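Local coordinates for protein 2-hydroxyhepta-2,4-diene-1,7-dioate isomerase (Corynebacterium glutamicum, PDB 4DBF) that probably acts as a magnesium-dependent oxaloacetate decarboxylase and isomerase of the fumarylacetoacetate hydrolase (FAH) family, at residues 127-132 / 171-176; 208-213 / 273-278. One frame throughout, in Å; residues are numbered along the deposited sequence.

Interaction 1 of 2, residues 127-132 / 171-176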
ATOM      1  N   PRO A 127     -16.168  10.368   5.938  1.00 27.98           N
ATOM      2  CA  PRO A 127     -17.155   9.556   6.652  1.00 27.16           C
ATOM      3  C   PRO A 127     -17.448  10.059   8.056  1.00 27.62           C
ATOM      4  O   PRO A 127     -16.712  10.803   8.621  1.00 25.70           O
ATOM      5  CB  PRO A 127     -16.549   8.182   6.694  1.00 27.40           C
ATOM      6  CG  PRO A 127     -15.171   8.331   6.239  1.00 29.57           C
ATOM      7  CD  PRO A 127     -14.878   9.711   5.855  1.00 27.08           C
ATOM      8  N   SER A 128     -18.577   9.649   8.582  1.00 27.36           N
ATOM      9  CA  SER A 128     -19.072  10.213   9.821  1.00 28.87           C
ATOM     10  C   SER A 128     -18.189   9.941  11.011  1.00 27.44           C
ATOM     11  O   SER A 128     -18.124  10.722  11.876  1.00 29.89           O
ATOM     12  CB  SER A 128     -20.469   9.715  10.110  1.00 29.00           C
ATOM     13  OG  SER A 128     -20.467   8.339  10.273  1.00 32.00           O
ATOM     14  N   PHE A 129     -17.517   8.819  11.011  1.00 27.96           N
ATOM     15  CA  PHE A 129     -16.663   8.439  12.104  1.00 27.81           C
ATOM     16  C   PHE A 129     -15.303   9.079  12.057  1.00 28.32           C
ATOM     17  O   PHE A 129     -14.493   8.837  12.907  1.00 26.07           O
ATOM     18  CB  PHE A 129     -16.498   6.936  12.159  1.00 28.11           C
ATOM     19  CG  PHE A 129     -15.953   6.354  10.921  1.00 28.17           C
ATOM     20  CD1 PHE A 129     -14.606   6.175  10.760  1.00 27.77           C
ATOM     21  CD2 PHE A 129     -16.785   6.008   9.904  1.00 29.96           C
ATOM     22  CE1 PHE A 129     -14.103   5.642   9.610  1.00 25.84           C
ATOM     23  CE2 PHE A 129     -16.292   5.470   8.750  1.00 25.93           C
ATOM     24  CZ  PHE A 129     -14.950   5.297   8.598  1.00 26.48           C
ATOM     25  N   ALA A 130     -15.068   9.869  11.024  1.00 26.83           N
ATOM     26  CA  ALA A 130     -13.796  10.523  10.820  1.00 26.55           C
ATOM     27  C   ALA A 130     -13.940  11.987  11.125  1.00 26.36           C
ATOM     28  O   ALA A 130     -14.567  12.684  10.395  1.00 26.50           O
ATOM     29  CB  ALA A 130     -13.304  10.346   9.388  1.00 24.43           C
ATOM     30  N   THR A 131     -13.345  12.426  12.209  1.00 24.62           N
ATOM     31  CA  THR A 131     -13.546  13.754  12.720  1.00 26.14           C
ATOM     32  C   THR A 131     -12.231  14.464  12.936  1.00 26.84           C
ATOM     33  O   THR A 131     -11.200  13.865  12.944  1.00 28.38           O
ATOM     34  CB  THR A 131     -14.360  13.717  14.031  1.00 28.15           C
ATOM     35  OG1 THR A 131     -13.708  12.920  14.998  1.00 28.26           O
ATOM     36  CG2 THR A 131     -15.706  13.145  13.800  1.00 29.28           C
ATOM     37  N   LYS A 132     -12.296  15.759  13.091  1.00 24.80           N
ATOM     38  CA  LYS A 132     -11.139  16.601  13.035  1.00 26.58           C
ATOM     39  C   LYS A 132     -10.228  16.287  11.837  1.00 25.74           C
ATOM     40  O   LYS A 132      -9.086  16.020  12.013  1.00 23.78           O
ATOM     41  CB  LYS A 132     -10.349  16.595  14.328  1.00 26.30           C
ATOM     42  CG  LYS A 132      -9.445  17.792  14.418  1.00 27.40           C
ATOM     43  CD  LYS A 132      -8.822  17.955  15.779  1.00 34.33           C
ATOM     44  CE  LYS A 132      -7.655  18.894  15.731  1.00 30.93           C
ATOM     45  NZ  LYS A 132      -6.978  18.923  17.029  1.00 37.93           N
ATOM     46  N   ARG A 171      -7.442  13.766  12.517  1.00 22.05           N
ATOM     47  CA  ARG A 171      -6.581  13.830  13.724  1.00 22.97           C
ATOM     48  C   ARG A 171      -7.138  13.011  14.873  1.00 23.62           C
ATOM     49  O   ARG A 171      -6.400  12.464  15.682  1.00 21.96           O
ATOM     50  CB  ARG A 171      -6.432  15.266  14.206  1.00 24.28           C
ATOM     51  CG  ARG A 171      -5.868  16.185  13.171  1.00 24.19           C
ATOM     52  CD  ARG A 171      -4.418  15.809  12.714  1.00 26.97           C
ATOM     53  NE  ARG A 171      -3.883  16.831  11.850  1.00 28.32           N
ATOM     54  CZ  ARG A 171      -2.873  16.645  10.981  1.00 28.32           C
ATOM     55  NH1 ARG A 171      -2.321  15.458  10.840  1.00 25.55           N
ATOM     56  NH2 ARG A 171      -2.500  17.621  10.183  1.00 26.76           N
ATOM     57  N   ASP A 172      -8.461  12.948  14.963  1.00 22.82           N
ATOM     58  CA  ASP A 172      -9.093  12.122  15.995  1.00 24.03           C
ATOM     59  C   ASP A 172      -8.803  10.652  15.826  1.00 24.28           C
ATOM     60  O   ASP A 172      -8.574   9.911  16.833  1.00 22.35           O
ATOM     61  CB  ASP A 172     -10.633  12.343  16.017  1.00 25.00           C
ATOM     62  CG  ASP A 172     -11.033  13.718  16.590  1.00 28.45           C
ATOM     63  OD1 ASP A 172     -10.168  14.408  17.170  1.00 28.42           O
ATOM     64  OD2 ASP A 172     -12.211  14.152  16.358  1.00 30.12           O
ATOM     65  N   LEU A 173      -8.859  10.155  14.568  1.00 22.59           N
ATOM     66  CA  LEU A 173      -8.539   8.728  14.362  1.00 20.81           C
ATOM     67  C   LEU A 173      -7.051   8.457  14.565  1.00 19.56           C
ATOM     68  O   LEU A 173      -6.722   7.338  15.065  1.00 19.41           O
ATOM     69  CB  LEU A 173      -8.972   8.201  12.986  1.00 20.34           C
ATOM     70  CG  LEU A 173     -10.495   8.204  12.739  1.00 26.06           C
ATOM     71  CD1 LEU A 173     -10.753   7.854  11.290  1.00 28.29           C
ATOM     72  CD2 LEU A 173     -11.244   7.226  13.657  1.00 25.12           C
ATOM     73  N   GLN A 174      -6.190   9.412  14.204  1.00 17.79           N
ATOM     74  CA  GLN A 174      -4.761   9.199  14.419  1.00 20.67           C
ATOM     75  C   GLN A 174      -4.514   8.906  15.935  1.00 23.62           C
ATOM     76  O   GLN A 174      -3.792   7.959  16.309  1.00 23.27           O
ATOM     77  CB  GLN A 174      -3.961  10.404  14.063  1.00 22.24           C
ATOM     78  CG  GLN A 174      -3.682  10.581  12.622  1.00 21.28           C
ATOM     79  CD  GLN A 174      -2.790  11.796  12.366  1.00 26.20           C
ATOM     80  OE1 GLN A 174      -3.230  12.844  11.982  1.00 26.36           O
ATOM     81  NE2 GLN A 174      -1.505  11.632  12.594  1.00 28.66           N
ATOM     82  N   PHE A 175      -5.090   9.767  16.775  1.00 21.94           N
ATOM     83  CA  PHE A 175      -5.095   9.505  18.207  1.00 23.73           C
ATOM     84  C   PHE A 175      -5.789   8.229  18.643  1.00 22.59           C
ATOM     85  O   PHE A 175      -5.184   7.483  19.388  1.00 24.00           O
ATOM     86  CB  PHE A 175      -5.653  10.717  19.000  1.00 24.79           C
ATOM     87  CG  PHE A 175      -5.681  10.465  20.465  1.00 25.85           C
ATOM     88  CD1 PHE A 175      -4.483  10.455  21.199  1.00 31.51           C
ATOM     89  CD2 PHE A 175      -6.875  10.158  21.100  1.00 31.30           C
ATOM     90  CE1 PHE A 175      -4.477  10.194  22.563  1.00 30.02           C
ATOM     91  CE2 PHE A 175      -6.877   9.881  22.479  1.00 32.70           C
ATOM     92  CZ  PHE A 175      -5.662   9.893  23.182  1.00 29.78           C
ATOM     93  N   ALA A 176      -7.008   7.889  18.213  1.00 22.90           N
ATOM     94  CA  ALA A 176      -7.627   6.627  18.701  1.00 23.07           C
ATOM     95  C   ALA A 176      -6.924   5.332  18.269  1.00 22.97           C
ATOM     96  O   ALA A 176      -6.958   4.339  18.972  1.00 21.83           O
ATOM     97  CB  ALA A 176      -9.082   6.503  18.206  1.00 23.27           C
TER
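K132 and R171 meet where the loop between strands 124-126 and 133-143 of the FAH-family domain packs on the start of helix 171-177, beside the magnesium site, which R171 approaches. In the backbone, R171 N donates to K132 O at 2.8 Å, approaching from above the carbonyl plane, 40° out of it. Among the polar side chains, T131 OG1 lies 2.4 Å from D172 OD2, with the hydroxyl as donor; this is shorter than an ordinary hydrogen bond, and the exact length is doubtful. The hydroxyl sits between the backbone N and the carbonyl carbon of T131 (chi1 58°), and the two side chains cross at about a right angle.

Next comes the aliphatic layer. K132 runs extended across the base of R171, CD 3.9 Å from R171 CB. R171 then bends at chi2 (-62°) and carries its guanidinium away from the loop to E134 and to the metal ligand E136, both by salt bridges; R171 NH1 also bonds Q174 OE1, in the carbonyl plane and on a lone pair. This grip fixes the rotation of the guanidinium and makes R171 a second-shell partner of the metal.

The apolar end belongs to L173, which shares I186 with A130. Its CD2 is 3.7 Å from F129 O, while CD1 reaches both A130 CB at 4.0 Å and, obliquely, the ring atom F129 CD1 at 4.2 Å.

Interaction 2 of 2, residues 208-213 / 273-278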
ATOM      1  N   LEU A 208      11.158  26.674  -1.243  1.00 35.25           N
ATOM      2  CA  LEU A 208       9.876  26.392  -1.863  1.00 33.23           C
ATOM      3  C   LEU A 208       8.722  26.661  -0.884  1.00 31.72           C
ATOM      4  O   LEU A 208       8.527  25.870   0.032  1.00 32.47           O
ATOM      5  CB  LEU A 208       9.818  24.915  -2.248  1.00 32.84           C
ATOM      6  CG  LEU A 208       8.715  24.575  -3.245  1.00 31.77           C
ATOM      7  CD1 LEU A 208       8.874  25.421  -4.530  1.00 30.43           C
ATOM      8  CD2 LEU A 208       8.789  23.058  -3.534  1.00 31.51           C
ATOM      9  N   PRO A 209       7.987  27.778  -1.057  1.00 31.87           N
ATOM     10  CA  PRO A 209       6.835  28.097  -0.238  1.00 31.39           C
ATOM     11  C   PRO A 209       5.731  27.061  -0.545  1.00 30.66           C
ATOM     12  O   PRO A 209       5.566  26.684  -1.682  1.00 31.27           O
ATOM     13  CB  PRO A 209       6.407  29.483  -0.740  1.00 32.82           C
ATOM     14  CG  PRO A 209       7.538  29.978  -1.628  1.00 32.91           C
ATOM     15  CD  PRO A 209       8.200  28.779  -2.140  1.00 33.02           C
ATOM     16  N   ILE A 210       5.043  26.532   0.453  1.00 29.89           N
ATOM     17  CA  ILE A 210       3.936  25.625   0.177  1.00 27.98           C
ATOM     18  C   ILE A 210       2.752  26.183   0.947  1.00 28.47           C
ATOM     19  O   ILE A 210       2.810  26.246   2.171  1.00 28.85           O
ATOM     20  CB  ILE A 210       4.260  24.211   0.636  1.00 28.70           C
ATOM     21  CG1 ILE A 210       5.398  23.610  -0.199  1.00 26.51           C
ATOM     22  CG2 ILE A 210       2.984  23.315   0.568  1.00 25.79           C
ATOM     23  CD1 ILE A 210       5.955  22.329   0.408  1.00 28.73           C
ATOM     24  N   LYS A 211       1.724  26.652   0.241  1.00 27.76           N
ATOM     25  CA  LYS A 211       0.664  27.391   0.881  1.00 28.60           C
ATOM     26  C   LYS A 211      -0.637  26.650   0.697  1.00 29.76           C
ATOM     27  O   LYS A 211      -0.780  25.921  -0.308  1.00 30.62           O
ATOM     28  CB  LYS A 211       0.574  28.798   0.301  1.00 28.91           C
ATOM     29  CG  LYS A 211       1.799  29.658   0.733  1.00 31.94           C
ATOM     30  CD  LYS A 211       1.849  31.043   0.032  1.00 37.66           C
ATOM     31  CE  LYS A 211       2.914  31.929   0.732  1.00 36.77           C
ATOM     32  NZ  LYS A 211       2.714  33.311   0.321  1.00 44.38           N
ATOM     33  N   ALA A 212      -1.563  26.802   1.652  1.00 29.02           N
ATOM     34  CA  ALA A 212      -2.889  26.228   1.527  1.00 30.00           C
ATOM     35  C   ALA A 212      -3.941  27.239   1.975  1.00 29.98           C
ATOM     36  O   ALA A 212      -3.794  27.889   3.022  1.00 31.96           O
ATOM     37  CB  ALA A 212      -2.993  24.970   2.353  1.00 29.86           C
ATOM     38  N   ARG A 213      -4.969  27.377   1.164  1.00 29.80           N
ATOM     39  CA  ARG A 213      -6.064  28.283   1.440  1.00 30.41           C
ATOM     40  C   ARG A 213      -7.336  27.472   1.612  1.00 29.52           C
ATOM     41  O   ARG A 213      -7.720  26.707   0.685  1.00 30.11           O
ATOM     42  CB  ARG A 213      -6.202  29.278   0.286  1.00 31.05           C
ATOM     43  CG  ARG A 213      -4.969  30.205   0.203  1.00 33.78           C
ATOM     44  CD  ARG A 213      -4.963  31.088  -1.023  1.00 36.96           C
ATOM     45  NE  ARG A 213      -3.816  31.987  -0.943  1.00 39.13           N
ATOM     46  CZ  ARG A 213      -2.602  31.724  -1.416  1.00 42.19           C
ATOM     47  NH1 ARG A 213      -2.328  30.568  -2.048  1.00 41.02           N
ATOM     48  NH2 ARG A 213      -1.653  32.629  -1.255  1.00 41.92           N
ATOM     49  N   ILE A 273      -4.177  23.694  -2.337  1.00 25.06           N
ATOM     50  CA  ILE A 273      -2.775  23.771  -2.004  1.00 25.38           C
ATOM     51  C   ILE A 273      -2.076  24.464  -3.170  1.00 25.99           C
ATOM     52  O   ILE A 273      -2.351  24.130  -4.342  1.00 25.21           O
ATOM     53  CB  ILE A 273      -2.135  22.333  -1.829  1.00 24.00           C
ATOM     54  CG1 ILE A 273      -2.962  21.412  -0.872  1.00 25.43           C
ATOM     55  CG2 ILE A 273      -0.640  22.421  -1.437  1.00 24.32           C
ATOM     56  CD1 ILE A 273      -3.140  21.943   0.502  1.00 26.96           C
ATOM     57  N   GLU A 274      -1.114  25.331  -2.884  1.00 25.36           N
ATOM     58  CA  GLU A 274      -0.358  25.935  -3.972  1.00 27.05           C
ATOM     59  C   GLU A 274       1.133  25.724  -3.790  1.00 26.36           C
ATOM     60  O   GLU A 274       1.649  26.011  -2.741  1.00 27.43           O
ATOM     61  CB  GLU A 274      -0.651  27.443  -4.095  1.00 29.11           C
ATOM     62  CG  GLU A 274       0.288  28.166  -5.006  1.00 34.38           C
ATOM     63  CD  GLU A 274      -0.007  29.660  -5.072  1.00 44.23           C
ATOM     64  OE1 GLU A 274       0.144  30.380  -4.037  1.00 47.49           O
ATOM     65  OE2 GLU A 274      -0.338  30.103  -6.190  1.00 50.31           O
ATOM     66  N   ILE A 275       1.821  25.227  -4.822  1.00 25.26           N
ATOM     67  CA  ILE A 275       3.269  25.156  -4.805  1.00 25.17           C
ATOM     68  C   ILE A 275       3.787  25.870  -6.079  1.00 26.23           C
ATOM     69  O   ILE A 275       3.572  25.379  -7.163  1.00 26.82           O
ATOM     70  CB  ILE A 275       3.818  23.701  -4.685  1.00 25.70           C
ATOM     71  CG1 ILE A 275       3.358  22.993  -3.385  1.00 24.40           C
ATOM     72  CG2 ILE A 275       5.348  23.734  -4.768  1.00 26.26           C
ATOM     73  CD1 ILE A 275       3.962  21.633  -3.188  1.00 21.15           C
ATOM     74  N   PRO A 276       4.422  27.065  -5.949  1.00 28.87           N
ATOM     75  CA  PRO A 276       4.886  27.811  -7.151  1.00 29.26           C
ATOM     76  C   PRO A 276       5.842  26.965  -7.975  1.00 29.29           C
ATOM     77  O   PRO A 276       6.680  26.228  -7.413  1.00 29.56           O
ATOM     78  CB  PRO A 276       5.589  29.058  -6.552  1.00 31.92           C
ATOM     79  CG  PRO A 276       5.801  28.733  -5.042  1.00 29.81           C
ATOM     80  CD  PRO A 276       4.615  27.848  -4.710  1.00 29.43           C
ATOM     81  N   GLY A 277       5.688  26.975  -9.284  1.00 28.77           N
ATOM     82  CA  GLY A 277       6.501  26.072 -10.098  1.00 29.48           C
ATOM     83  C   GLY A 277       5.786  24.783 -10.490  1.00 27.72           C
ATOM     84  O   GLY A 277       6.133  24.149 -11.506  1.00 29.16           O
ATOM     85  N   ILE A 278       4.785  24.400  -9.692  1.00 26.70           N
ATOM     86  CA  ILE A 278       3.944  23.258 -10.012  1.00 26.54           C
ATOM     87  C   ILE A 278       2.567  23.810 -10.338  1.00 25.98           C
ATOM     88  O   ILE A 278       2.112  23.700 -11.469  1.00 26.37           O
ATOM     89  CB  ILE A 278       3.894  22.228  -8.810  1.00 26.51           C
ATOM     90  CG1 ILE A 278       5.333  21.852  -8.399  1.00 27.51           C
ATOM     91  CG2 ILE A 278       2.959  21.010  -9.192  1.00 27.52           C
ATOM     92  CD1 ILE A 278       5.395  20.713  -7.340  1.00 30.08           C
TER
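An antiparallel strand pair in a mixed sheet of the FAH-family domain brings 209-213 and 273-275 together, their directions 159° apart. K211 and E274 form the hydrogen-bonded pair: K211 N to E274 O is 3.1 Å and E274 N to K211 O is 2.7 Å, both nearly straight. A212 and I273 follow as a non-hydrogen-bonded pair, and beside them I273 CA makes a CA-H...O contact with K211 O.

The buried face carries I210, A212, I273 and I275 and is covered by strands 133-143 and 159-170, with F135 on A212 and I164 on both I273 and I275. Here I210 and I275 lie side by side and point the same way, CG1 to CG1 at 3.8 Å. A212 CB takes the far end of I273, whose CD1 comes to 3.6 Å. L208 crosses I275 at about a right angle; with its CG anti to the backbone N (chi1 -164°), it sets CD2 3.7 Å from I275 CG2.

Past the paired strands, the rings of P209 and P276 meet obliquely, P209 CD 3.8 Å from P276 CG. P276 has no N-H to offer, and P209 O, buried by this contact, finds no polar partner in the model; P276 CD packs against it instead.

On the other face, which also carries K211, a salt bridge joins E274 and R213. The extended R213 presents NH1 to E274 OE1 at 3.2 Å from above the carboxylate plane, the two flat groups standing 88° apart.

Overall arrangement
Both contacts lie in the FAH-family domain, their centres about 26 Å apart and their nearest atoms about 11 Å apart. Interaction 1 is peripheral, about 22 Å from the chain centre, and ties a loop to a helix end through a mix of backbone and side-chain polar bonds and a small apolar patch; F129 also packs on S245 of the second subunit. Interaction 2, about 11 Å from that centre, joins neighbouring strands with a buried aliphatic face, its charges kept on the opposite face. The two share no element, yet strands 124-126 and 270-275 both flank 279-287, and strand 133-143, which follows loop 127-132, packs over interaction 2. That strand supplies E136 and E138 to the magnesium ion.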